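Local coordinates for protein D-glycerate 3-kinase (Cryptococcus neoformans var. grubii serotype A, PDB 6CKG) that probably phosphorylates D-glycerate at its 3-hydroxyl, with ATP as the likely phosphate donor, at residues Thr261-Gln266 / Arg285-Arg290; Asn108-Ala113 / Pro150-Ser155. All coordinates share one frame; numbering follows the deposited sequence.

Contact 1. Residues Thr261-Gln266 / Arg285-Arg290; sequences TWRLQQ and RHFINR
Arg263 runs along Ile288 and on past Phe287, and its two halves meet different partners. The aliphatic half lies against Ile288: CG of Arg263 is 3.7 Å from CD1 of Ile288, and CB of Arg263 is 3.8 Å from Ile288 CG1, a plain hydrocarbon contact made obliquely. Farther out, the arginine chain passes the phenyl group at about a right angle, and Arg263 NE comes 3.7 Å from Phe287 CE2. This approach is oblique, with the guanidinium and ring planes turned 68° apart. What makes it possible is a bend at chi2 (56°), which turns the arginine chain after CG and carries NE past the ring.

The contact joins helix 258-273 to helix 281-298, two successive helices of a P-loop kinase fold, the first of them following core strand 247-253. The closest pair of CA atoms, those of Arg263 and Ile288, is 7.8 Å apart. No hydrogen bond crosses the interface. The charged end of Arg263 is instead held within its own helix, where NH1 forms a salt bridge with Glu267, while Gln266 NE2 sits 3.7 Å above the guanidinium plane, over its centre. Met279, from the connection between the helices, touches both Arg263 and Phe287. Phe287 also meets the ring of Tyr291, the planes about 45° apart.

Contact 2. Residues Asn108-Ala113 / Pro150-Ser155; sequences NGRGPA and PIYDKS. With EDO (1,2-ethanediol), chain C.
Arg110 lays one face of its guanidinium over the aliphatic chain of Lys154, with NH2 of Arg110 3.6 Å from CB of Lys154 and the lysine CG placed toward the rim of the planar group. This joins the loop between helices 91-100 and 118-129 to the end of strand 146-153, the first strand of a beta-hairpin with 162-171. The two long side chains cross at about a right angle. Their charged ends stay apart, Arg110 NH2 and Lys154 NZ being 5.4 Å from each other, and each has an outside partner: NZ forms a salt bridge with Asp85, and Arg110 NH1 donates to the carbonyl of Gly159 in the hairpin's connecting loop.

Lower on the arginine, CD lies 3.6 Å from the OH of Tyr152. With chi1 at 71° and the chain then extended, CD passes the phenol OH and the guanidinium lies farther out, at Lys154; guanidinium and phenol ring are 72° apart. A second aromatic, Tyr88, meets Tyr152 edge-to-face.

Where the strand ends, Asp153 OD1 accepts from the backbone N of Ser155, closing an Asx turn, and also from Ser155 OG at 2.7 Å; both donors approach from the same face of the carboxylate. At the other end of the segment, a 1,2-ethanediol, probably from the crystallisation liquor, donates through O1 to Pro150 O. A water bridges the two segments: at the guanidinium edge, in its plane, it accepts from Arg110 NH2 at 2.7 Å and donates to Lys154 O at 2.9 Å.

In the fold
After helix 19-38 the chain lays down strands 48-53 and 79-83 of the six-stranded mixed sheet, then reaches the loop at 108-113. Contact 2 closes a loop of 36 residues, including helix 118-129, by bringing the end of strand 146-153 back to that loop. The chain returns to the main sheet with strands 176-180 and 247-253 before contact 1 closes a span of 18 residues made of the end of helix 258-273, the connection and the start of helix 281-298. The contacts are therefore in series, neither nested nor crossed. In space they touch: Arg290 NH2 probably hydrogen-bonds to Arg110 O (3.1 Å), tying helix 281-298 to the 108-113 loop.

Contact 1. Residues Thr261-Gln266 / Arg285-Arg290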
loop_
_atom_site.group_PDB
_atom_site.type_symbol
_atom_site.label_atom_id
_atom_site.label_comp_id
_atom_site.label_asym_id
_atom_site.label_seq_id
_atom_site.Cartn_x
_atom_site.Cartn_y
_atom_site.Cartn_z
ATOM N N THR A 261 9.215 5.330 -14.938
ATOM C CA THR A 261 10.215 6.390 -14.903
ATOM C C THR A 261 10.680 6.661 -13.474
ATOM O O THR A 261 11.883 6.757 -13.208
ATOM C CB THR A 261 9.637 7.655 -15.537
ATOM O OG1 THR A 261 9.213 7.364 -16.874
ATOM C CG2 THR A 261 10.675 8.774 -15.546
ATOM N N TRP A 262 9.733 6.778 -12.541
ATOM C CA TRP A 262 10.074 7.024 -11.142
ATOM C C TRP A 262 10.903 5.883 -10.558
ATOM O O TRP A 262 11.899 6.115 -9.865
ATOM C CB TRP A 262 8.799 7.219 -10.326
ATOM C CG TRP A 262 8.094 8.510 -10.575
ATOM C CD1 TRP A 262 8.635 9.666 -11.058
ATOM C CD2 TRP A 262 6.703 8.778 -10.350
ATOM N NE1 TRP A 262 7.663 10.639 -11.146
ATOM C CE2 TRP A 262 6.471 10.119 -10.713
ATOM C CE3 TRP A 262 5.635 8.014 -9.868
ATOM C CZ2 TRP A 262 5.211 10.712 -10.618
ATOM C CZ3 TRP A 262 4.385 8.604 -9.776
ATOM C CH2 TRP A 262 4.184 9.941 -10.156
ATOM N N ARG A 263 10.500 4.636 -10.818
ATOM C CA ARG A 263 11.225 3.513 -10.232
ATOM C C ARG A 263 12.635 3.404 -10.796
ATOM O O ARG A 263 13.551 2.967 -10.091
ATOM C CB ARG A 263 10.454 2.211 -10.449
ATOM C CG ARG A 263 11.007 1.028 -9.657
ATOM C CD ARG A 263 11.059 1.328 -8.162
ATOM N NE ARG A 263 11.633 0.230 -7.390
ATOM C CZ ARG A 263 12.937 0.023 -7.240
ATOM N NH1 ARG A 263 13.808 0.842 -7.818
ATOM N NH2 ARG A 263 13.377 -1.000 -6.517
ATOM N N LEU A 264 12.833 3.799 -12.058
ATOM C CA LEU A 264 14.184 3.884 -12.607
ATOM C C LEU A 264 14.992 4.977 -11.914
ATOM O O LEU A 264 16.151 4.761 -11.542
ATOM C CB LEU A 264 14.133 4.131 -14.115
ATOM C CG LEU A 264 14.200 2.880 -14.988
ATOM C CD1 LEU A 264 14.166 3.251 -16.463
ATOM C CD2 LEU A 264 15.453 2.084 -14.665
ATOM N N GLN A 265 14.405 6.167 -11.756
ATOM C CA GLN A 265 15.077 7.233 -11.010
ATOM C C GLN A 265 15.482 6.758 -9.625
ATOM O O GLN A 265 16.609 7.002 -9.173
ATOM C CB GLN A 265 14.169 8.456 -10.867
ATOM C CG GLN A 265 13.739 9.142 -12.148
ATOM C CD GLN A 265 12.941 10.399 -11.846
ATOM O OE1 GLN A 265 13.025 10.937 -10.742
ATOM N NE2 GLN A 265 12.160 10.868 -12.818
ATOM N N GLN A 266 14.551 6.098 -8.927
ATOM C CA GLN A 266 14.828 5.608 -7.581
ATOM C C GLN A 266 16.028 4.668 -7.574
ATOM O O GLN A 266 16.919 4.791 -6.726
ATOM C CB GLN A 266 13.598 4.901 -7.006
ATOM C CG GLN A 266 13.883 4.196 -5.671
ATOM C CD GLN A 266 12.694 3.421 -5.116
ATOM O OE1 GLN A 266 11.534 3.754 -5.380
ATOM N NE2 GLN A 266 12.982 2.380 -4.333
ATOM N N ARG A 285 12.672 -2.719 -15.338
ATOM C CA ARG A 285 11.522 -2.882 -16.224
ATOM C C ARG A 285 10.749 -4.163 -15.908
ATOM O O ARG A 285 9.526 -4.130 -15.716
ATOM C CB ARG A 285 11.991 -2.880 -17.680
ATOM C CG ARG A 285 10.871 -2.754 -18.701
ATOM C CD ARG A 285 11.412 -2.796 -20.127
ATOM N NE ARG A 285 11.954 -4.109 -20.472
ATOM C CZ ARG A 285 11.227 -5.105 -20.971
ATOM N NH1 ARG A 285 9.926 -4.933 -21.182
ATOM N NH2 ARG A 285 11.798 -6.270 -21.258
ATOM N N HIS A 286 11.448 -5.307 -15.856
ATOM C CA HIS A 286 10.803 -6.568 -15.488
ATOM C C HIS A 286 10.189 -6.497 -14.090
ATOM O O HIS A 286 9.120 -7.068 -13.835
ATOM C CB HIS A 286 11.810 -7.720 -15.562
ATOM C CG HIS A 286 12.355 -7.973 -16.936
ATOM N ND1 HIS A 286 11.555 -8.309 -18.008
ATOM C CD2 HIS A 286 13.627 -7.964 -17.406
ATOM C CE1 HIS A 286 12.308 -8.483 -19.080
ATOM N NE2 HIS A 286 13.568 -8.279 -18.742
ATOM N N PHE A 287 10.865 -5.818 -13.164
ATOM C CA PHE A 287 10.330 -5.656 -11.817
ATOM C C PHE A 287 8.977 -4.950 -11.842
ATOM O O PHE A 287 8.009 -5.410 -11.227
ATOM C CB PHE A 287 11.343 -4.885 -10.970
ATOM C CG PHE A 287 10.881 -4.562 -9.580
ATOM C CD1 PHE A 287 11.061 -5.468 -8.546
ATOM C CD2 PHE A 287 10.313 -3.329 -9.293
ATOM C CE1 PHE A 287 10.658 -5.158 -7.246
ATOM C CE2 PHE A 287 9.911 -3.008 -7.990
ATOM C CZ PHE A 287 10.087 -3.926 -6.970
ATOM N N ILE A 288 8.888 -3.834 -12.565
ATOM C CA ILE A 288 7.670 -3.039 -12.543
ATOM C C ILE A 288 6.577 -3.723 -13.361
ATOM O O ILE A 288 5.385 -3.559 -13.075
ATOM C CB ILE A 288 7.966 -1.608 -13.033
ATOM C CG1 ILE A 288 8.653 -0.791 -11.927
ATOM C CG2 ILE A 288 6.694 -0.878 -13.470
ATOM C CD1 ILE A 288 7.799 -0.577 -10.657
ATOM N N ASN A 289 6.958 -4.531 -14.355
ATOM C CA ASN A 289 5.967 -5.273 -15.125
ATOM C C ASN A 289 5.228 -6.298 -14.274
ATOM O O ASN A 289 4.137 -6.726 -14.663
ATOM C CB ASN A 289 6.628 -5.964 -16.322
ATOM C CG ASN A 289 6.960 -5.002 -17.439
ATOM O OD1 ASN A 289 6.405 -3.912 -17.517
ATOM N ND2 ASN A 289 7.861 -5.408 -18.318
ATOM N N ARG A 290 5.792 -6.712 -13.136
ATOM C CA ARG A 290 5.062 -7.585 -12.219
ATOM C C ARG A 290 4.008 -6.827 -11.409
ATOM O O ARG A 290 2.999 -7.423 -11.019
ATOM C CB ARG A 290 6.030 -8.310 -11.271
ATOM C CG ARG A 290 6.802 -9.501 -11.911
ATOM C CD ARG A 290 7.731 -10.270 -10.919
ATOM N NE ARG A 290 7.004 -11.094 -9.940
ATOM C CZ ARG A 290 6.887 -10.799 -8.642
ATOM N NH1 ARG A 290 6.199 -11.591 -7.826
ATOM N NH2 ARG A 290 7.463 -9.713 -8.154
#

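Contact 2. Residues Asn108-Ala113 / Pro150-Ser155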
loop_
_atom_site.group_PDB
_atom_site.type_symbol
_atom_site.label_atom_id
_atom_site.label_comp_id
_atom_site.label_asym_id
_atom_site.label_seq_id
_atom_site.Cartn_x
_atom_site.Cartn_y
_atom_site.Cartn_z
ATOM N N ASN A 108 5.857 -16.096 -7.875
ATOM C CA ASN A 108 7.131 -16.767 -7.681
ATOM C C ASN A 108 8.072 -15.953 -6.801
ATOM O O ASN A 108 9.247 -16.301 -6.672
ATOM C CB ASN A 108 7.778 -17.102 -9.034
ATOM C CG ASN A 108 8.294 -15.876 -9.770
ATOM O OD1 ASN A 108 8.204 -14.747 -9.281
ATOM N ND2 ASN A 108 8.862 -16.098 -10.947
ATOM N N GLY A 109 7.568 -14.884 -6.201
ATOM C CA GLY A 109 8.301 -14.057 -5.252
ATOM C C GLY A 109 7.352 -13.019 -4.699
ATOM O O GLY A 109 6.206 -12.906 -5.141
ATOM N N ARG A 110 7.853 -12.238 -3.736
ATOM C CA ARG A 110 7.037 -11.233 -3.069
ATOM C C ARG A 110 6.516 -10.186 -4.052
ATOM O O ARG A 110 7.126 -9.902 -5.089
ATOM C CB ARG A 110 7.842 -10.514 -1.978
ATOM C CG ARG A 110 8.907 -9.576 -2.525
ATOM C CD ARG A 110 9.854 -9.070 -1.423
ATOM N NE ARG A 110 10.733 -8.023 -1.932
ATOM C CZ ARG A 110 12.060 -8.104 -2.000
ATOM N NH1 ARG A 110 12.696 -9.182 -1.556
ATOM N NH2 ARG A 110 12.756 -7.089 -2.495
ATOM N N GLY A 111 5.398 -9.561 -3.678
ATOM C CA GLY A 111 4.904 -8.405 -4.386
ATOM C C GLY A 111 3.394 -8.303 -4.385
ATOM O O GLY A 111 2.792 -7.507 -3.656
ATOM N N PRO A 112 2.751 -9.108 -5.219
ATOM C CA PRO A 112 1.322 -8.932 -5.487
ATOM C C PRO A 112 0.464 -9.586 -4.411
ATOM O O PRO A 112 0.963 -10.228 -3.486
ATOM C CB PRO A 112 1.131 -9.621 -6.847
ATOM C CG PRO A 112 2.217 -10.594 -6.927
ATOM C CD PRO A 112 3.390 -10.018 -6.185
ATOM N N ALA A 113 -0.851 -9.388 -4.559
ATOM C CA ALA A 113 -1.848 -9.989 -3.687
ATOM C C ALA A 113 -1.625 -11.488 -3.565
ATOM O O ALA A 113 -1.505 -12.202 -4.570
ATOM C CB ALA A 113 -3.258 -9.695 -4.225
ATOM N N PRO A 150 6.020 -5.946 12.707
ATOM C CA PRO A 150 7.121 -6.655 12.050
ATOM C C PRO A 150 7.944 -5.721 11.178
ATOM O O PRO A 150 7.513 -4.632 10.796
ATOM C CB PRO A 150 6.405 -7.707 11.191
ATOM C CG PRO A 150 5.103 -7.045 10.831
ATOM C CD PRO A 150 4.717 -6.259 12.096
ATOM N N ILE A 151 9.162 -6.168 10.896
ATOM C CA ILE A 151 10.074 -5.515 9.969
ATOM C C ILE A 151 10.498 -6.554 8.946
ATOM O O ILE A 151 10.861 -7.675 9.316
ATOM C CB ILE A 151 11.305 -4.941 10.693
ATOM C CG1 ILE A 151 10.885 -3.812 11.640
ATOM C CG2 ILE A 151 12.350 -4.462 9.690
ATOM C CD1 ILE A 151 12.013 -3.299 12.541
ATOM N N TYR A 152 10.465 -6.189 7.672
ATOM C CA TYR A 152 10.847 -7.095 6.591
ATOM C C TYR A 152 12.169 -6.630 5.985
ATOM O O TYR A 152 12.310 -5.460 5.608
ATOM C CB TYR A 152 9.738 -7.164 5.534
ATOM C CG TYR A 152 9.940 -8.224 4.455
ATOM C CD1 TYR A 152 9.498 -9.544 4.641
ATOM C CD2 TYR A 152 10.557 -7.902 3.259
ATOM C CE1 TYR A 152 9.666 -10.516 3.652
ATOM C CE2 TYR A 152 10.716 -8.859 2.251
ATOM C CZ TYR A 152 10.275 -10.163 2.462
ATOM O OH TYR A 152 10.431 -11.096 1.475
ATOM N N ASP A 153 13.147 -7.543 5.911
ATOM C CA ASP A 153 14.486 -7.226 5.416
ATOM C C ASP A 153 14.589 -7.793 4.004
ATOM O O ASP A 153 14.802 -8.993 3.811
ATOM C CB ASP A 153 15.559 -7.770 6.352
ATOM C CG ASP A 153 16.975 -7.448 5.890
ATOM O OD1 ASP A 153 17.179 -7.031 4.733
ATOM O OD2 ASP A 153 17.898 -7.631 6.697
ATOM N N LYS A 154 14.456 -6.913 3.013
ATOM C CA LYS A 154 14.420 -7.338 1.622
ATOM C C LYS A 154 15.741 -7.908 1.138
ATOM O O LYS A 154 15.767 -8.529 0.075
ATOM C CB LYS A 154 14.008 -6.160 0.739
ATOM C CG LYS A 154 12.666 -5.582 1.135
ATOM C CD LYS A 154 12.219 -4.446 0.210
ATOM C CE LYS A 154 10.721 -4.182 0.377
ATOM N NZ LYS A 154 10.332 -2.888 -0.216
ATOM N N SER A 155 16.832 -7.719 1.881
ATOM C CA SER A 155 18.127 -8.205 1.436
ATOM C C SER A 155 18.369 -9.670 1.771
ATOM O O SER A 155 19.280 -10.272 1.196
ATOM C CB SER A 155 19.253 -7.363 2.049
ATOM O OG SER A 155 19.430 -7.625 3.433
HETATM C C1 EDO C . 6.883 -1.483 11.106
HETATM O O1 EDO C . 8.006 -2.031 10.384
HETATM C C2 EDO C . 5.594 -1.845 10.375
HETATM O O2 EDO C . 5.623 -1.257 9.066
HETATM O O HOH W 1 15.430 -7.291 -2.475
#